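Type II restriction enzyme SfiI (PDB 2EZV) cuts double-stranded DNA as a tetrameric type II restriction endonuclease that recognises two GGCC blocks separated by five unspecified base pairs. Local coordinates at residues A27-F39 with L53-A65. Sequence-based numbering, arbitrary orientation.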
loop_
_atom_site.group_PDB
_atom_site.type_symbol
_atom_site.label_atom_id
_atom_site.label_comp_id
_atom_site.label_asym_id
_atom_site.label_seq_id
_atom_site.Cartn_x
_atom_site.Cartn_y
_atom_site.Cartn_z
ATOM N N ALA D 27 0.402 -5.764 16.032
ATOM C CA ALA D 27 0.766 -4.489 15.433
ATOM C C ALA D 27 1.322 -3.568 16.506
ATOM O O ALA D 27 2.425 -3.045 16.378
ATOM C CB ALA D 27 -0.450 -3.860 14.767
ATOM N N LEU D 28 0.565 -3.392 17.580
ATOM C CA LEU D 28 1.010 -2.529 18.661
ATOM C C LEU D 28 2.301 -3.078 19.268
ATOM O O LEU D 28 3.230 -2.325 19.549
ATOM C CB LEU D 28 -0.095 -2.413 19.710
ATOM C CG LEU D 28 -1.307 -1.639 19.179
ATOM C CD1 LEU D 28 -2.541 -1.912 20.034
ATOM C CD2 LEU D 28 -0.967 -0.145 19.134
ATOM N N GLN D 29 2.369 -4.393 19.444
ATOM C CA GLN D 29 3.561 -5.000 20.013
ATOM C C GLN D 29 4.798 -4.676 19.184
ATOM O O GLN D 29 5.782 -4.142 19.700
ATOM C CB GLN D 29 3.412 -6.519 20.100
ATOM C CG GLN D 29 4.714 -7.216 20.493
ATOM C CD GLN D 29 5.216 -6.801 21.873
ATOM O OE1 GLN D 29 6.419 -6.822 22.139
ATOM N NE2 GLN D 29 4.292 -6.439 22.762
ATOM N N GLN D 30 4.738 -5.005 17.899
ATOM C CA GLN D 30 5.853 -4.779 16.998
ATOM C C GLN D 30 6.159 -3.297 16.789
ATOM O O GLN D 30 7.249 -2.933 16.345
ATOM C CB GLN D 30 5.579 -5.501 15.668
ATOM C CG GLN D 30 5.442 -7.017 15.875
ATOM C CD GLN D 30 5.336 -7.832 14.597
ATOM O OE1 GLN D 30 5.357 -9.058 14.641
ATOM N NE2 GLN D 30 5.219 -7.159 13.462
ATOM N N TYR D 31 5.204 -2.440 17.128
ATOM C CA TYR D 31 5.388 -1.000 16.991
ATOM C C TYR D 31 5.676 -0.339 18.343
ATOM O O TYR D 31 5.861 0.874 18.408
ATOM C CB TYR D 31 4.129 -0.371 16.399
ATOM C CG TYR D 31 4.312 1.066 15.962
ATOM C CD1 TYR D 31 5.100 1.381 14.851
ATOM C CD2 TYR D 31 3.711 2.117 16.664
ATOM C CE1 TYR D 31 5.288 2.703 14.448
ATOM C CE2 TYR D 31 3.899 3.448 16.266
ATOM C CZ TYR D 31 4.687 3.730 15.162
ATOM O OH TYR D 31 4.891 5.034 14.769
ATOM N N SER D 32 5.720 -1.136 19.412
ATOM C CA SER D 32 5.927 -0.603 20.761
ATOM C C SER D 32 7.224 0.177 20.999
ATOM O O SER D 32 7.222 1.160 21.733
ATOM C CB SER D 32 5.802 -1.723 21.803
ATOM O OG SER D 32 6.948 -2.550 21.815
ATOM N N LYS D 33 8.330 -0.250 20.397
ATOM C CA LYS D 33 9.593 0.462 20.586
ATOM C C LYS D 33 9.479 1.887 20.058
ATOM O O LYS D 33 9.814 2.847 20.760
ATOM C CB LYS D 33 10.733 -0.253 19.862
ATOM C CG LYS D 33 12.088 0.442 19.998
ATOM C CD LYS D 33 13.168 -0.344 19.285
ATOM C CE LYS D 33 14.516 0.345 19.369
ATOM N NZ LYS D 33 14.491 1.689 18.729
ATOM N N GLU D 34 9.002 2.021 18.821
ATOM C CA GLU D 34 8.848 3.331 18.209
ATOM C C GLU D 34 7.746 4.132 18.886
ATOM O O GLU D 34 7.818 5.363 18.958
ATOM C CB GLU D 34 8.555 3.194 16.715
ATOM C CG GLU D 34 8.092 4.493 16.063
ATOM C CD GLU D 34 8.064 4.416 14.554
ATOM O OE1 GLU D 34 7.369 5.245 13.933
ATOM O OE2 GLU D 34 8.742 3.530 13.992
ATOM N N ALA D 35 6.730 3.435 19.384
ATOM C CA ALA D 35 5.624 4.101 20.063
ATOM C C ALA D 35 6.112 4.803 21.332
ATOM O O ALA D 35 5.775 5.964 21.582
ATOM C CB ALA D 35 4.530 3.091 20.409
ATOM N N LYS D 36 6.908 4.094 22.130
ATOM C CA LYS D 36 7.433 4.661 23.366
ATOM C C LYS D 36 8.265 5.882 23.014
ATOM O O LYS D 36 8.125 6.945 23.621
ATOM C CB LYS D 36 8.296 3.640 24.107
ATOM C CG LYS D 36 8.742 4.104 25.479
ATOM C CD LYS D 36 9.376 2.971 26.266
ATOM C CE LYS D 36 9.804 3.429 27.664
ATOM N NZ LYS D 36 10.919 4.432 27.625
ATOM N N SER D 37 9.131 5.723 22.023
ATOM C CA SER D 37 9.978 6.815 21.571
ATOM C C SER D 37 9.146 8.037 21.176
ATOM O O SER D 37 9.399 9.151 21.639
ATOM C CB SER D 37 10.807 6.360 20.379
ATOM O OG SER D 37 11.420 7.469 19.757
ATOM N N ILE D 38 8.156 7.828 20.314
ATOM C CA ILE D 38 7.308 8.924 19.875
ATOM C C ILE D 38 6.514 9.491 21.049
ATOM O O ILE D 38 6.488 10.705 21.265
ATOM C CB ILE D 38 6.333 8.465 18.764
ATOM C CG1 ILE D 38 7.105 8.266 17.458
ATOM C CG2 ILE D 38 5.203 9.476 18.591
ATOM C CD1 ILE D 38 6.247 7.807 16.287
ATOM N N PHE D 39 5.885 8.611 21.818
ATOM C CA PHE D 39 5.081 9.045 22.948
ATOM C C PHE D 39 5.853 9.845 23.992
ATOM O O PHE D 39 5.325 10.800 24.562
ATOM C CB PHE D 39 4.438 7.855 23.653
ATOM C CG PHE D 39 3.305 8.244 24.559
ATOM C CD1 PHE D 39 2.021 8.420 24.052
ATOM C CD2 PHE D 39 3.533 8.505 25.911
ATOM C CE1 PHE D 39 0.982 8.849 24.876
ATOM C CE2 PHE D 39 2.498 8.934 26.735
ATOM C CZ PHE D 39 1.223 9.107 26.216
ATOM N N LEU D 53 -0.941 12.239 20.205
ATOM C CA LEU D 53 0.138 11.273 20.095
ATOM C C LEU D 53 -0.468 9.870 20.149
ATOM O O LEU D 53 -0.073 8.985 19.395
ATOM C CB LEU D 53 1.148 11.461 21.228
ATOM C CG LEU D 53 1.889 12.800 21.179
ATOM C CD1 LEU D 53 2.849 12.918 22.361
ATOM C CD2 LEU D 53 2.644 12.905 19.860
ATOM N N ALA D 54 -1.447 9.683 21.025
ATOM C CA ALA D 54 -2.101 8.393 21.154
ATOM C C ALA D 54 -2.752 7.981 19.831
ATOM O O ALA D 54 -2.634 6.837 19.402
ATOM C CB ALA D 54 -3.150 8.443 22.266
ATOM N N GLU D 55 -3.430 8.919 19.180
ATOM C CA GLU D 55 -4.102 8.632 17.921
ATOM C C GLU D 55 -3.116 8.301 16.814
ATOM O O GLU D 55 -3.293 7.321 16.104
ATOM C CB GLU D 55 -4.978 9.817 17.523
ATOM C CG GLU D 55 -6.058 10.082 18.545
ATOM C CD GLU D 55 -6.715 11.433 18.383
ATOM O OE1 GLU D 55 -6.003 12.425 18.142
ATOM O OE2 GLU D 55 -7.946 11.505 18.518
ATOM N N ASP D 56 -2.073 9.110 16.681
ATOM C CA ASP D 56 -1.072 8.877 15.654
ATOM C C ASP D 56 -0.343 7.546 15.835
ATOM O O ASP D 56 -0.157 6.815 14.864
ATOM C CB ASP D 56 -0.069 10.037 15.616
ATOM C CG ASP D 56 -0.664 11.304 15.012
ATOM O OD1 ASP D 56 -1.808 11.242 14.498
ATOM O OD2 ASP D 56 0.011 12.358 15.042
ATOM N N ILE D 57 0.067 7.241 17.069
ATOM C CA ILE D 57 0.761 5.994 17.374
ATOM C C ILE D 57 -0.115 4.834 16.904
ATOM O O ILE D 57 0.331 3.952 16.159
ATOM C CB ILE D 57 0.974 5.800 18.890
ATOM C CG1 ILE D 57 1.751 6.970 19.496
ATOM C CG2 ILE D 57 1.716 4.503 19.134
ATOM C CD1 ILE D 57 3.222 6.964 19.209
ATOM N N THR D 58 -1.363 4.852 17.361
ATOM C CA THR D 58 -2.342 3.829 17.027
ATOM C C THR D 58 -2.462 3.645 15.520
ATOM O O THR D 58 -2.438 2.522 15.014
ATOM C CB THR D 58 -3.734 4.202 17.571
ATOM O OG1 THR D 58 -3.693 4.245 19.002
ATOM C CG2 THR D 58 -4.777 3.188 17.122
ATOM N N GLN D 59 -2.616 4.758 14.809
ATOM C CA GLN D 59 -2.743 4.702 13.368
ATOM C C GLN D 59 -1.526 4.077 12.689
ATOM O O GLN D 59 -1.674 3.180 11.862
ATOM C CB GLN D 59 -2.977 6.096 12.782
ATOM C CG GLN D 59 -2.876 6.095 11.262
ATOM C CD GLN D 59 -3.154 7.441 10.627
ATOM O OE1 GLN D 59 -2.809 7.667 9.471
ATOM N NE2 GLN D 59 -3.789 8.334 11.370
ATOM N N TYR D 60 -0.333 4.558 13.030
ATOM C CA TYR D 60 0.896 4.046 12.422
ATOM C C TYR D 60 1.092 2.577 12.734
ATOM O O TYR D 60 1.583 1.815 11.902
ATOM C CB TYR D 60 2.112 4.837 12.907
ATOM C CG TYR D 60 2.139 6.273 12.437
ATOM C CD1 TYR D 60 2.705 7.274 13.228
ATOM C CD2 TYR D 60 1.618 6.634 11.195
ATOM C CE1 TYR D 60 2.754 8.597 12.796
ATOM C CE2 TYR D 60 1.664 7.952 10.751
ATOM C CZ TYR D 60 2.233 8.927 11.557
ATOM O OH TYR D 60 2.285 10.234 11.124
ATOM N N ALA D 61 0.707 2.187 13.942
ATOM C CA ALA D 61 0.829 0.807 14.362
ATOM C C ALA D 61 -0.114 -0.105 13.585
ATOM O O ALA D 61 0.299 -1.164 13.109
ATOM C CB ALA D 61 0.544 0.689 15.867
ATOM N N LEU D 62 -1.368 0.322 13.435
ATOM C CA LEU D 62 -2.392 -0.488 12.776
ATOM C C LEU D 62 -2.549 -0.446 11.258
ATOM O O LEU D 62 -2.877 -1.470 10.655
ATOM C CB LEU D 62 -3.770 -0.200 13.390
ATOM C CG LEU D 62 -3.985 -0.110 14.907
ATOM C CD1 LEU D 62 -5.407 -0.563 15.219
ATOM C CD2 LEU D 62 -2.996 -0.959 15.665
ATOM N N GLU D 63 -2.345 0.715 10.638
ATOM C CA GLU D 63 -2.531 0.832 9.190
ATOM C C GLU D 63 -1.641 -0.119 8.415
ATOM O O GLU D 63 -1.913 -0.459 7.252
ATOM C CB GLU D 63 -2.283 2.274 8.718
ATOM C CG GLU D 63 -0.863 2.807 8.918
ATOM C CD GLU D 63 -0.732 4.284 8.531
ATOM O OE1 GLU D 63 -1.772 4.967 8.371
ATOM O OE2 GLU D 63 0.408 4.770 8.398
ATOM N N VAL D 64 -0.603 -0.581 9.099
ATOM C CA VAL D 64 0.394 -1.462 8.524
ATOM C C VAL D 64 -0.031 -2.940 8.582
ATOM O O VAL D 64 0.535 -3.792 7.898
ATOM C CB VAL D 64 1.746 -1.184 9.270
ATOM C CG1 VAL D 64 2.247 -2.411 9.980
ATOM C CG2 VAL D 64 2.766 -0.595 8.308
ATOM N N ALA D 65 -1.066 -3.220 9.372
ATOM C CA ALA D 65 -1.566 -4.575 9.558
ATOM C C ALA D 65 -3.010 -4.739 9.094
ATOM O O ALA D 65 -3.765 -5.529 9.662
ATOM C CB ALA D 65 -1.465 -4.938 11.022
HETATM O O HOH W 1 2.633 -2.269 13.747
#
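Ile-57 is a knob in a hole formed by Tyr-31, Ala-35, Ile-38 and Phe-39. Ile-57 CG2 lies 3.4 Å from Ala-35 CB and also meets the edge of the Tyr-31 ring. Ile-57 CD1 lies against Ile-38, though its exact place is less sure. Tyr-31, with CG anti to its own N (chi1 -169°), swings its ring across to helix 53-62 and lays one face over the backbone at Tyr-60 and Ala-61. The CB of Ala-61 is 3.6 Å from Tyr-31 CD2. This middle is the tight part. Replacing Tyr-31 by alanine would probably open a gap over Ala-61 and leave one wall of the Ile-57 hole missing. Between the two helices, the Phe-39 end is looser: Phe-39 CD1 is 4.2 Å from Leu-53 CB, and the ring packs on Tyr-165 and strand 176-186. The other end is the wetter side: a water donates to Ala-27 O (2.8 Å) and Ala-61 O (2.7 Å), bridging helices that no direct hydrogen bond joins. Tyr-60 OH hydrogen-bonds to Phe-74 O of a second subunit. The axes of segments 27-39 and 53-62 cross at 123° and come within 8.7 Å. Leu-28 and Ile-57 also reach strand 151-167, so the arrangement is a crossed helix pair packed on the central mixed sheet of a PD-(D/E)XK-clan nuclease.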